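Local coordinates for viral structural protein 4 (Bombyx mori cytoplasmic polyhedrosis virus, PDB 6TZ0) that binds GTP at a P-loop and probably works as an NTPase cofactor beside the viral RNA-dependent RNA polymerase during transcription, at residues B[379-384]-B[485-490]; B[158-163]-B[181-186]; B[221-226]-B[245-250]; B[254-259]-B[314-319]. One frame throughout, in Å; residues are numbered along the deposited sequence.

Contact 1: residues B[379-384]-B[485-490]; sequences GHLSSD and LIVEGH
With CG anti to the backbone N (chi1 177°), the H380 imidazole reaches across to the neighbouring strand, while E488 places CG beside its own backbone N and then runs extended toward the ring. NE2 of H380 thereby donates to E488 OE2 at 3.0 Å. The bond is bent, 131° at the hydrogen, and reaches OE2 from above the carboxylate plane; ring and carboxylate planes stand 75° apart. The other carboxylate oxygen, E488 OE1, lies 3.2 Å from the backbone N of S383. The pair sits on two strands, 379-381 and 485-489, that run nearly parallel. I486 N donates to G379 O at 2.8 Å, and L381 N makes a weak bond to I486 O. Past the strand ends, S383 OG sits 3.0 Å above the H490 ring plane, over its centre, and D384 OD1 approaches CE1 at the ring edge. On the face of L381 and V487, helix 468-476 packs against both side chains; H380 and E488 touch helix 359-374 instead. That helix carries K359 and T360, GTP-binding residues of this protein, though the nucleotide is absent here, and the E488 side chain touches T360. A carboxylate held by a histidine at the end of a parallel strand next to a P-loop is consistent with an acidic group of the nucleotide site, positioned in part by H380.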
loop_
_atom_site.group_PDB
_atom_site.type_symbol
_atom_site.label_atom_id
_atom_site.label_comp_id
_atom_site.label_asym_id
_atom_site.label_seq_id
_atom_site.Cartn_x
_atom_site.Cartn_y
_atom_site.Cartn_z
ATOM N N GLY B 379 27.243 5.825 -25.997
ATOM C CA GLY B 379 27.958 6.922 -25.381
ATOM C C GLY B 379 28.498 6.557 -24.009
ATOM O O GLY B 379 27.935 5.735 -23.297
ATOM N N HIS B 380 29.608 7.193 -23.638
ATOM C CA HIS B 380 30.273 6.875 -22.377
ATOM C C HIS B 380 30.802 8.164 -21.759
ATOM O O HIS B 380 31.829 8.686 -22.194
ATOM C CB HIS B 380 31.384 5.859 -22.590
ATOM C CG HIS B 380 32.152 5.544 -21.349
ATOM N ND1 HIS B 380 33.353 6.146 -21.046
ATOM C CD2 HIS B 380 31.864 4.735 -20.305
ATOM C CE1 HIS B 380 33.790 5.692 -19.887
ATOM N NE2 HIS B 380 32.902 4.839 -19.413
ATOM N N LEU B 381 30.099 8.660 -20.745
ATOM C CA LEU B 381 30.581 9.772 -19.941
ATOM C C LEU B 381 31.445 9.249 -18.806
ATOM O O LEU B 381 31.140 8.217 -18.205
ATOM C CB LEU B 381 29.420 10.579 -19.365
ATOM C CG LEU B 381 28.524 11.343 -20.331
ATOM C CD1 LEU B 381 27.378 11.969 -19.579
ATOM C CD2 LEU B 381 29.314 12.401 -21.064
ATOM N N SER B 382 32.520 9.971 -18.509
ATOM C CA SER B 382 33.379 9.621 -17.391
ATOM C C SER B 382 32.716 9.994 -16.072
ATOM O O SER B 382 31.629 10.571 -16.025
ATOM C CB SER B 382 34.728 10.313 -17.513
ATOM O OG SER B 382 35.520 10.035 -16.376
ATOM N N SER B 383 33.389 9.663 -14.978
ATOM C CA SER B 383 32.852 9.982 -13.667
ATOM C C SER B 383 33.168 11.413 -13.267
ATOM O O SER B 383 32.488 11.966 -12.399
ATOM C CB SER B 383 33.403 9.013 -12.629
ATOM O OG SER B 383 32.664 9.100 -11.434
ATOM N N ASP B 384 34.175 12.021 -13.889
ATOM C CA ASP B 384 34.513 13.426 -13.681
ATOM C C ASP B 384 33.959 14.305 -14.790
ATOM O O ASP B 384 34.564 15.316 -15.134
ATOM C CB ASP B 384 36.024 13.599 -13.580
ATOM C CG ASP B 384 36.603 13.026 -12.304
ATOM O OD1 ASP B 384 35.888 13.004 -11.283
ATOM O OD2 ASP B 384 37.776 12.602 -12.322
ATOM N N LEU B 485 23.530 5.248 -23.244
ATOM C CA LEU B 485 24.603 5.879 -22.491
ATOM C C LEU B 485 25.102 4.968 -21.381
ATOM O O LEU B 485 24.358 4.150 -20.837
ATOM C CB LEU B 485 24.155 7.196 -21.860
ATOM C CG LEU B 485 23.910 8.423 -22.724
ATOM C CD1 LEU B 485 23.324 9.526 -21.871
ATOM C CD2 LEU B 485 25.204 8.881 -23.363
ATOM N N ILE B 486 26.378 5.130 -21.051
ATOM C CA ILE B 486 26.991 4.502 -19.891
ATOM C C ILE B 486 27.610 5.620 -19.072
ATOM O O ILE B 486 28.570 6.261 -19.515
ATOM C CB ILE B 486 28.039 3.454 -20.276
ATOM C CG1 ILE B 486 27.369 2.278 -20.978
ATOM C CG2 ILE B 486 28.779 2.972 -19.049
ATOM C CD1 ILE B 486 28.338 1.347 -21.612
ATOM N N VAL B 487 27.058 5.867 -17.892
ATOM C CA VAL B 487 27.445 6.994 -17.055
ATOM C C VAL B 487 28.073 6.450 -15.782
ATOM O O VAL B 487 27.539 5.518 -15.171
ATOM C CB VAL B 487 26.231 7.888 -16.740
ATOM C CG1 VAL B 487 26.631 9.050 -15.866
ATOM C CG2 VAL B 487 25.593 8.379 -18.022
ATOM N N GLU B 488 29.209 7.012 -15.393
ATOM C CA GLU B 488 29.897 6.628 -14.173
ATOM C C GLU B 488 29.576 7.616 -13.057
ATOM O O GLU B 488 29.303 8.792 -13.294
ATOM C CB GLU B 488 31.401 6.586 -14.412
ATOM C CG GLU B 488 31.837 5.640 -15.491
ATOM C CD GLU B 488 33.325 5.726 -15.739
ATOM O OE1 GLU B 488 33.985 6.565 -15.096
ATOM O OE2 GLU B 488 33.833 4.972 -16.589
ATOM N N GLY B 489 29.613 7.119 -11.821
ATOM C CA GLY B 489 29.339 7.949 -10.669
ATOM C C GLY B 489 30.300 7.642 -9.539
ATOM O O GLY B 489 31.010 6.639 -9.564
ATOM N N HIS B 490 30.319 8.527 -8.547
ATOM C CA HIS B 490 31.187 8.325 -7.398
ATOM C C HIS B 490 30.477 7.867 -6.137
ATOM O O HIS B 490 31.114 7.220 -5.307
ATOM C CB HIS B 490 31.970 9.595 -7.055
ATOM C CG HIS B 490 33.079 9.907 -8.005
ATOM N ND1 HIS B 490 33.022 10.948 -8.904
ATOM C CD2 HIS B 490 34.261 9.287 -8.223
ATOM C CE1 HIS B 490 34.146 10.987 -9.597
ATOM N NE2 HIS B 490 34.906 9.979 -9.216
#

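Contact 2: residues B[158-163]-B[181-186]; sequences IFDDEK and PHIIPT
F159 and I184 lie side by side and point the same way, so the isoleucine meets the phenyl ring at its rim: I184 CD1 is 3.6 Å from F159 CE1, near the ring plane. Helix 196-201 packs on this pair through L198. On the face of I158 and I183, each isoleucine meets a residue of the flanking loops, P181 and D160, at an oblique angle. I158 CD1 touches P181 CB at 3.8 Å, and I183 CG2 lies 4.1 Å from D160 CB. With CG of D160 anti to the backbone N, the carboxyl carbon also stays near that methyl branch. T186 brings CG2 to within 4.1 Å of D160 N, close to where segment 158-163 leaves the sheet. The backbone fixes these positions: I158 N donates to H182 O at 3.1 Å, I158 O receives I184 N at 3.0 Å, and D160 N donates to I184 O at 3.0 Å. The first two are nearly straight, 168° and 163° at the hydrogen, whereas the third is bent to 132° as the chain turns toward helix 162-166. I158 and I183 also pack on Y583 of the RNA-dependent RNA polymerase chain, and D160 on its K585. The chemistry is therefore divided: a face of F159 and I184 packed on L198 of helix 196-201, and a mixed apolar and acidic face that meets the polymerase.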
loop_
_atom_site.group_PDB
_atom_site.type_symbol
_atom_site.label_atom_id
_atom_site.label_comp_id
_atom_site.label_asym_id
_atom_site.label_seq_id
_atom_site.Cartn_x
_atom_site.Cartn_y
_atom_site.Cartn_z
ATOM N N ILE B 158 24.931 -31.708 -0.642
ATOM C CA ILE B 158 24.955 -30.484 -1.431
ATOM C C ILE B 158 26.370 -29.920 -1.401
ATOM O O ILE B 158 27.018 -29.919 -0.351
ATOM C CB ILE B 158 23.959 -29.441 -0.876
ATOM C CG1 ILE B 158 22.564 -30.022 -0.742
ATOM C CG2 ILE B 158 23.817 -28.270 -1.807
ATOM C CD1 ILE B 158 21.642 -29.138 0.033
ATOM N N PHE B 159 26.851 -29.438 -2.544
ATOM C CA PHE B 159 28.069 -28.640 -2.559
ATOM C C PHE B 159 27.734 -27.198 -2.201
ATOM O O PHE B 159 26.623 -26.724 -2.438
ATOM C CB PHE B 159 28.750 -28.663 -3.931
ATOM C CG PHE B 159 29.379 -29.977 -4.301
ATOM C CD1 PHE B 159 29.488 -31.007 -3.392
ATOM C CD2 PHE B 159 29.916 -30.153 -5.561
ATOM C CE1 PHE B 159 30.069 -32.200 -3.749
ATOM C CE2 PHE B 159 30.509 -31.342 -5.913
ATOM C CZ PHE B 159 30.585 -32.364 -5.005
ATOM N N ASP B 160 28.716 -26.477 -1.664
ATOM C CA ASP B 160 28.503 -25.096 -1.249
ATOM C C ASP B 160 28.908 -24.106 -2.344
ATOM O O ASP B 160 29.374 -22.999 -2.058
ATOM C CB ASP B 160 29.257 -24.818 0.053
ATOM C CG ASP B 160 28.689 -23.645 0.828
ATOM O OD1 ASP B 160 27.687 -23.058 0.376
ATOM O OD2 ASP B 160 29.256 -23.301 1.884
ATOM N N ASP B 161 28.756 -24.504 -3.600
ATOM C CA ASP B 161 29.015 -23.679 -4.768
ATOM C C ASP B 161 27.692 -23.131 -5.286
ATOM O O ASP B 161 26.641 -23.739 -5.108
ATOM C CB ASP B 161 29.708 -24.515 -5.846
ATOM C CG ASP B 161 30.317 -23.683 -6.944
ATOM O OD1 ASP B 161 30.253 -22.440 -6.879
ATOM O OD2 ASP B 161 30.861 -24.280 -7.889
ATOM N N GLU B 162 27.749 -21.973 -5.942
ATOM C CA GLU B 162 26.523 -21.376 -6.465
ATOM C C GLU B 162 26.110 -22.006 -7.791
ATOM O O GLU B 162 24.916 -22.205 -8.045
ATOM C CB GLU B 162 26.699 -19.865 -6.617
ATOM C CG GLU B 162 25.456 -19.131 -7.086
ATOM C CD GLU B 162 25.658 -17.633 -7.186
ATOM O OE1 GLU B 162 26.760 -17.156 -6.849
ATOM O OE2 GLU B 162 24.719 -16.932 -7.616
ATOM N N LYS B 163 27.091 -22.325 -8.641
ATOM C CA LYS B 163 26.838 -23.035 -9.891
ATOM C C LYS B 163 26.275 -24.428 -9.644
ATOM O O LYS B 163 25.488 -24.932 -10.452
ATOM C CB LYS B 163 28.138 -23.100 -10.693
ATOM C CG LYS B 163 28.093 -23.805 -12.037
ATOM C CD LYS B 163 27.255 -23.056 -13.039
ATOM C CE LYS B 163 27.506 -23.583 -14.437
ATOM N NZ LYS B 163 27.111 -25.002 -14.596
ATOM N N PRO B 181 20.778 -31.544 5.594
ATOM C CA PRO B 181 21.650 -31.989 4.509
ATOM C C PRO B 181 23.102 -31.985 4.957
ATOM O O PRO B 181 23.464 -31.426 5.990
ATOM C CB PRO B 181 21.408 -30.942 3.424
ATOM C CG PRO B 181 21.137 -29.720 4.184
ATOM C CD PRO B 181 20.396 -30.137 5.420
ATOM N N HIS B 182 23.938 -32.613 4.148
ATOM C CA HIS B 182 25.372 -32.644 4.391
ATOM C C HIS B 182 26.033 -31.685 3.414
ATOM O O HIS B 182 26.127 -31.974 2.220
ATOM C CB HIS B 182 25.921 -34.055 4.233
ATOM C CG HIS B 182 27.357 -34.181 4.623
ATOM N ND1 HIS B 182 28.389 -33.965 3.737
ATOM C CD2 HIS B 182 27.935 -34.482 5.808
ATOM C CE1 HIS B 182 29.541 -34.134 4.359
ATOM N NE2 HIS B 182 29.293 -34.450 5.616
ATOM N N ILE B 183 26.495 -30.552 3.917
ATOM C CA ILE B 183 26.994 -29.467 3.084
ATOM C C ILE B 183 28.509 -29.551 3.014
ATOM O O ILE B 183 29.185 -29.568 4.048
ATOM C CB ILE B 183 26.533 -28.110 3.637
ATOM C CG1 ILE B 183 25.007 -28.086 3.682
ATOM C CG2 ILE B 183 27.051 -26.983 2.776
ATOM C CD1 ILE B 183 24.447 -26.994 4.508
ATOM N N ILE B 184 29.046 -29.605 1.802
ATOM C CA ILE B 184 30.479 -29.759 1.576
ATOM C C ILE B 184 31.051 -28.392 1.229
ATOM O O ILE B 184 30.613 -27.788 0.242
ATOM C CB ILE B 184 30.763 -30.765 0.455
ATOM C CG1 ILE B 184 30.190 -32.126 0.810
ATOM C CG2 ILE B 184 32.242 -30.873 0.205
ATOM C CD1 ILE B 184 30.297 -33.116 -0.297
ATOM N N PRO B 185 32.016 -27.875 1.985
ATOM C CA PRO B 185 32.564 -26.553 1.681
ATOM C C PRO B 185 33.481 -26.569 0.469
ATOM O O PRO B 185 34.089 -27.583 0.126
ATOM C CB PRO B 185 33.343 -26.200 2.952
ATOM C CG PRO B 185 33.719 -27.505 3.523
ATOM C CD PRO B 185 32.585 -28.431 3.223
ATOM N N THR B 186 33.561 -25.417 -0.188
ATOM C CA THR B 186 34.408 -25.217 -1.354
ATOM C C THR B 186 35.410 -24.118 -1.041
ATOM O O THR B 186 35.027 -23.050 -0.557
ATOM C CB THR B 186 33.580 -24.842 -2.585
ATOM O OG1 THR B 186 32.899 -23.607 -2.346
ATOM C CG2 THR B 186 32.558 -25.920 -2.898
#

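Contact 3: residues B[221-226]-B[245-250]; sequences LSPMTR and YGEYVF
The Y248 ring meets L221, S222 and P223 where two irregular loops come together, one leading into strand 226-230 and the other linking helix 236-242 to strand 255-261. Neither segment forms regular secondary structure, and the clear contacts between them are van der Waals.

The apolar contacts come first. P223 crosses the tyrosine obliquely, its CG 3.5 Å from Y248 CE1 and its CB 3.8 Å from Y248 CD1. Farther along the ring, L221 CB lies 4.0 Å from Y248 CE2, so P223 meets the CD1-CE1 side and L221 the CE2 atom. Y248 has CG anti to its carbonyl carbon (chi1 -66°), and this directs the ring toward the other loop although its CB sets off at an angle to it. The Y248 side chain also touches P216 and I228 of strand 226-230, which places the contact against that strand.

Polar atoms form the second group. S222 O stands over one face of the Y248 ring, while the hydroxyl comes up to the preceding peptide, with OH 3.1 Å from L221 O. The loop itself is braced by T225 OG1, which donates to S222 OG at 3.1 Å, and by a weak backbone bond from R226 N to S222 O. T225 is further tied by backbone hydrogen bonding to R204.

E247 supplies the exposed margin: its extended chain slants past the proline, and carboxylate oxygen OE1 ends 3.5 Å from P223 CG.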
loop_
_atom_site.group_PDB
_atom_site.type_symbol
_atom_site.label_atom_id
_atom_site.label_comp_id
_atom_site.label_asym_id
_atom_site.label_seq_id
_atom_site.Cartn_x
_atom_site.Cartn_y
_atom_site.Cartn_z
ATOM N N LEU B 221 50.232 -45.653 -6.420
ATOM C CA LEU B 221 49.190 -45.117 -7.273
ATOM C C LEU B 221 48.721 -46.175 -8.258
ATOM O O LEU B 221 49.489 -47.036 -8.691
ATOM C CB LEU B 221 49.686 -43.879 -8.016
ATOM C CG LEU B 221 50.079 -42.716 -7.101
ATOM C CD1 LEU B 221 50.574 -41.548 -7.912
ATOM C CD2 LEU B 221 48.943 -42.302 -6.211
ATOM N N SER B 222 47.441 -46.100 -8.605
ATOM C CA SER B 222 46.801 -47.049 -9.499
ATOM C C SER B 222 45.802 -46.287 -10.350
ATOM O O SER B 222 45.324 -45.228 -9.925
ATOM C CB SER B 222 46.112 -48.168 -8.707
ATOM O OG SER B 222 45.086 -47.649 -7.892
ATOM N N PRO B 223 45.489 -46.767 -11.563
ATOM C CA PRO B 223 44.529 -46.038 -12.404
ATOM C C PRO B 223 43.126 -46.027 -11.840
ATOM O O PRO B 223 42.408 -45.038 -12.018
ATOM C CB PRO B 223 44.574 -46.800 -13.734
ATOM C CG PRO B 223 45.840 -47.532 -13.722
ATOM C CD PRO B 223 46.105 -47.884 -12.300
ATOM N N MET B 224 42.724 -47.083 -11.149
ATOM C CA MET B 224 41.356 -47.255 -10.691
ATOM C C MET B 224 41.067 -46.540 -9.382
ATOM O O MET B 224 39.976 -46.710 -8.836
ATOM C CB MET B 224 41.049 -48.745 -10.536
ATOM C CG MET B 224 41.047 -49.515 -11.840
ATOM S SD MET B 224 42.714 -49.816 -12.456
ATOM C CE MET B 224 42.396 -51.024 -13.737
ATOM N N THR B 225 41.996 -45.779 -8.861
ATOM C CA THR B 225 41.793 -45.152 -7.563
ATOM C C THR B 225 42.080 -43.659 -7.572
ATOM O O THR B 225 41.377 -42.897 -6.908
ATOM C CB THR B 225 42.679 -45.879 -6.530
ATOM O OG1 THR B 225 42.363 -47.274 -6.544
ATOM C CG2 THR B 225 42.472 -45.351 -5.119
ATOM N N ARG B 226 43.073 -43.212 -8.330
ATOM C CA ARG B 226 43.549 -41.844 -8.236
ATOM C C ARG B 226 43.427 -41.144 -9.582
ATOM O O ARG B 226 43.528 -41.772 -10.639
ATOM C CB ARG B 226 45.007 -41.809 -7.767
ATOM C CG ARG B 226 45.255 -42.539 -6.462
ATOM C CD ARG B 226 44.609 -41.863 -5.276
ATOM N NE ARG B 226 45.194 -40.575 -4.926
ATOM C CZ ARG B 226 46.190 -40.425 -4.062
ATOM N NH1 ARG B 226 46.716 -41.488 -3.474
ATOM N NH2 ARG B 226 46.660 -39.221 -3.782
ATOM N N TYR B 245 52.444 -42.221 -17.093
ATOM C CA TYR B 245 51.106 -41.891 -16.617
ATOM C C TYR B 245 50.069 -42.089 -17.717
ATOM O O TYR B 245 49.108 -41.330 -17.834
ATOM C CB TYR B 245 51.072 -40.465 -16.081
ATOM C CG TYR B 245 51.755 -40.302 -14.745
ATOM C CD1 TYR B 245 51.057 -40.502 -13.567
ATOM C CD2 TYR B 245 53.101 -39.985 -14.664
ATOM C CE1 TYR B 245 51.667 -40.367 -12.345
ATOM C CE2 TYR B 245 53.723 -39.853 -13.447
ATOM C CZ TYR B 245 53.001 -40.042 -12.291
ATOM O OH TYR B 245 53.614 -39.906 -11.073
ATOM N N GLY B 246 50.253 -43.133 -18.528
ATOM C CA GLY B 246 49.411 -43.324 -19.696
ATOM C C GLY B 246 48.012 -43.804 -19.376
ATOM O O GLY B 246 47.048 -43.381 -20.019
ATOM N N GLU B 247 47.873 -44.685 -18.393
ATOM C CA GLU B 247 46.558 -45.210 -18.060
ATOM C C GLU B 247 45.791 -44.335 -17.086
ATOM O O GLU B 247 44.671 -44.695 -16.714
ATOM C CB GLU B 247 46.670 -46.613 -17.466
ATOM C CG GLU B 247 47.108 -47.684 -18.442
ATOM C CD GLU B 247 47.112 -49.059 -17.810
ATOM O OE1 GLU B 247 46.877 -49.151 -16.587
ATOM O OE2 GLU B 247 47.348 -50.049 -18.534
ATOM N N TYR B 248 46.348 -43.213 -16.656
ATOM C CA TYR B 248 45.649 -42.412 -15.668
ATOM C C TYR B 248 44.836 -41.340 -16.375
ATOM O O TYR B 248 45.059 -41.027 -17.545
ATOM C CB TYR B 248 46.605 -41.755 -14.664
ATOM C CG TYR B 248 47.379 -42.674 -13.725
ATOM C CD1 TYR B 248 47.253 -44.051 -13.770
ATOM C CD2 TYR B 248 48.175 -42.148 -12.735
ATOM C CE1 TYR B 248 47.956 -44.857 -12.915
ATOM C CE2 TYR B 248 48.872 -42.957 -11.863
ATOM C CZ TYR B 248 48.749 -44.311 -11.960
ATOM O OH TYR B 248 49.431 -45.140 -11.108
ATOM N N VAL B 249 43.883 -40.776 -15.649
ATOM C CA VAL B 249 43.054 -39.695 -16.154
ATOM C C VAL B 249 43.487 -38.400 -15.477
ATOM O O VAL B 249 43.790 -38.381 -14.279
ATOM C CB VAL B 249 41.555 -40.019 -15.958
ATOM C CG1 VAL B 249 41.199 -40.245 -14.501
ATOM C CG2 VAL B 249 40.680 -38.962 -16.590
ATOM N N PHE B 250 43.599 -37.335 -16.265
ATOM C CA PHE B 250 44.098 -36.063 -15.761
ATOM C C PHE B 250 42.917 -35.126 -15.568
ATOM O O PHE B 250 42.047 -35.032 -16.436
ATOM C CB PHE B 250 45.106 -35.381 -16.703
ATOM C CG PHE B 250 46.446 -36.084 -16.857
ATOM C CD1 PHE B 250 46.707 -37.331 -16.314
ATOM C CD2 PHE B 250 47.485 -35.420 -17.481
ATOM C CE1 PHE B 250 47.937 -37.928 -16.455
ATOM C CE2 PHE B 250 48.725 -36.009 -17.616
ATOM C CZ PHE B 250 48.947 -37.264 -17.100
#

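Contact 4: residues B[254-259]-B[314-319]; sequences EGCLIT and MKISPH
L257 and H319 meet on one face of an antiparallel beta sheet, whose strands 255-259 and 315-319 cross at 144°. From L257, CB touches H319 CB at 3.7 Å, above the hydrogen-bonded pair of L257 with S317. CG stands anti to the backbone N (chi1 -172°), swinging the branch toward the imidazole. From there CD1 reaches the ring itself, 3.8 Å from its centroid and just 8° off the normal, a CH-pi contact over the centre. The ring's NE2 is hydrogen-bonded to Q188 O, which probably restrains its rotation beneath that methyl. Beneath these side chains, L257 N donates to S317 O at 2.9 Å and S317 N returns a bond to L257 O at 3.1 Å. The other sheet face carries I258 and I316, side by side with their CG1 atoms 3.8 Å apart; I258 also packs on V271 of strand 266-271. Where the strand turns its corner, M314 and K315 both face T259, a classic beta bulge. T259 N donates to K315 O, and T259 O takes M314 N at 2.7 Å plus a weak bond from K315 N at 3.5 Å.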
loop_
_atom_site.group_PDB
_atom_site.type_symbol
_atom_site.label_atom_id
_atom_site.label_comp_id
_atom_site.label_asym_id
_atom_site.label_seq_id
_atom_site.Cartn_x
_atom_site.Cartn_y
_atom_site.Cartn_z
ATOM N N GLU B 254 40.668 -24.716 -16.404
ATOM C CA GLU B 254 40.772 -23.779 -17.505
ATOM C C GLU B 254 41.245 -22.393 -17.101
ATOM O O GLU B 254 41.598 -21.608 -17.982
ATOM C CB GLU B 254 39.420 -23.661 -18.218
ATOM C CG GLU B 254 38.894 -24.970 -18.778
ATOM C CD GLU B 254 39.741 -25.520 -19.903
ATOM O OE1 GLU B 254 40.332 -24.722 -20.655
ATOM O OE2 GLU B 254 39.820 -26.757 -20.032
ATOM N N GLY B 255 41.257 -22.069 -15.813
ATOM C CA GLY B 255 41.697 -20.780 -15.339
ATOM C C GLY B 255 43.060 -20.833 -14.680
ATOM O O GLY B 255 43.833 -21.780 -14.856
ATOM N N CYS B 256 43.363 -19.788 -13.918
ATOM C CA CYS B 256 44.625 -19.690 -13.204
ATOM C C CYS B 256 44.385 -19.175 -11.798
ATOM O O CYS B 256 43.388 -18.513 -11.513
ATOM C CB CYS B 256 45.620 -18.766 -13.913
ATOM S SG CYS B 256 46.270 -19.414 -15.436
ATOM N N LEU B 257 45.320 -19.498 -10.916
ATOM C CA LEU B 257 45.380 -18.906 -9.591
ATOM C C LEU B 257 46.798 -18.410 -9.381
ATOM O O LEU B 257 47.751 -19.183 -9.496
ATOM C CB LEU B 257 44.960 -19.908 -8.513
ATOM C CG LEU B 257 44.792 -19.377 -7.095
ATOM C CD1 LEU B 257 43.587 -20.007 -6.484
ATOM C CD2 LEU B 257 45.989 -19.752 -6.260
ATOM N N ILE B 258 46.932 -17.126 -9.083
ATOM C CA ILE B 258 48.222 -16.469 -8.948
ATOM C C ILE B 258 48.374 -16.020 -7.503
ATOM O O ILE B 258 47.417 -15.522 -6.906
ATOM C CB ILE B 258 48.319 -15.273 -9.910
ATOM C CG1 ILE B 258 47.974 -15.708 -11.327
ATOM C CG2 ILE B 258 49.716 -14.708 -9.921
ATOM C CD1 ILE B 258 47.756 -14.567 -12.266
ATOM N N THR B 259 49.559 -16.209 -6.932
ATOM C CA THR B 259 49.901 -15.617 -5.646
ATOM C C THR B 259 50.956 -14.544 -5.864
ATOM O O THR B 259 51.951 -14.776 -6.553
ATOM C CB THR B 259 50.403 -16.658 -4.644
ATOM O OG1 THR B 259 51.580 -17.285 -5.151
ATOM C CG2 THR B 259 49.343 -17.703 -4.388
ATOM N N MET B 314 54.614 -14.912 -7.205
ATOM C CA MET B 314 55.261 -15.974 -6.451
ATOM C C MET B 314 54.962 -17.355 -7.010
ATOM O O MET B 314 55.834 -18.227 -6.961
ATOM C CB MET B 314 54.823 -15.929 -4.988
ATOM C CG MET B 314 55.187 -14.660 -4.260
ATOM S SD MET B 314 54.498 -14.597 -2.598
ATOM C CE MET B 314 55.519 -15.798 -1.757
ATOM N N LYS B 315 53.759 -17.574 -7.546
ATOM C CA LYS B 315 53.324 -18.893 -7.988
ATOM C C LYS B 315 52.098 -18.750 -8.883
ATOM O O LYS B 315 51.207 -17.955 -8.585
ATOM C CB LYS B 315 52.993 -19.779 -6.781
ATOM C CG LYS B 315 52.681 -21.210 -7.116
ATOM C CD LYS B 315 52.439 -22.010 -5.857
ATOM C CE LYS B 315 52.111 -23.449 -6.182
ATOM N NZ LYS B 315 51.858 -24.240 -4.951
ATOM N N ILE B 316 52.064 -19.513 -9.981
ATOM C CA ILE B 316 50.887 -19.640 -10.839
ATOM C C ILE B 316 50.581 -21.118 -11.025
ATOM O O ILE B 316 51.447 -21.884 -11.457
ATOM C CB ILE B 316 51.072 -18.980 -12.218
ATOM C CG1 ILE B 316 51.208 -17.478 -12.101
ATOM C CG2 ILE B 316 49.879 -19.235 -13.107
ATOM C CD1 ILE B 316 51.571 -16.815 -13.403
ATOM N N SER B 317 49.352 -21.514 -10.718
ATOM C CA SER B 317 48.874 -22.866 -10.932
ATOM C C SER B 317 47.578 -22.828 -11.725
ATOM O O SER B 317 46.857 -21.826 -11.687
ATOM C CB SER B 317 48.638 -23.577 -9.594
ATOM O OG SER B 317 49.837 -23.663 -8.849
ATOM N N PRO B 318 47.267 -23.886 -12.474
ATOM C CA PRO B 318 45.941 -23.973 -13.093
ATOM C C PRO B 318 44.858 -24.170 -12.047
ATOM O O PRO B 318 45.037 -24.902 -11.071
ATOM C CB PRO B 318 46.057 -25.195 -14.008
ATOM C CG PRO B 318 47.498 -25.346 -14.248
ATOM C CD PRO B 318 48.167 -24.928 -12.987
ATOM N N HIS B 319 43.730 -23.502 -12.252
ATOM C CA HIS B 319 42.657 -23.513 -11.273
ATOM C C HIS B 319 41.342 -23.476 -12.034
ATOM O O HIS B 319 41.313 -23.178 -13.225
ATOM C CB HIS B 319 42.795 -22.333 -10.305
ATOM C CG HIS B 319 41.910 -22.425 -9.106
ATOM N ND1 HIS B 319 42.187 -23.248 -8.039
ATOM C CD2 HIS B 319 40.733 -21.824 -8.820
ATOM C CE1 HIS B 319 41.231 -23.131 -7.137
ATOM N NE2 HIS B 319 40.331 -22.281 -7.592
#

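From the N terminus the four contacts follow in series, none nested in or crossing another. Contact 2 closes first, bringing strand 182-184 back beside strand 157-159 after two short helices. Contact 3 then joins the loops flanking strand 226-230 and helix 236-242, its centre about 27 Å from that of contact 2. The chain passes almost directly into contact 4, which spans 54 intervening residues to set strand 313-319 on the edge of the antiparallel sheet. Contact 1 comes last: a largely helical excursion of 100 residues returns to pair edge strand 378-381 with strand 484-489 in the parallel sheet of the P-loop domain. It lies across the chain's centre from contacts 2 and 3.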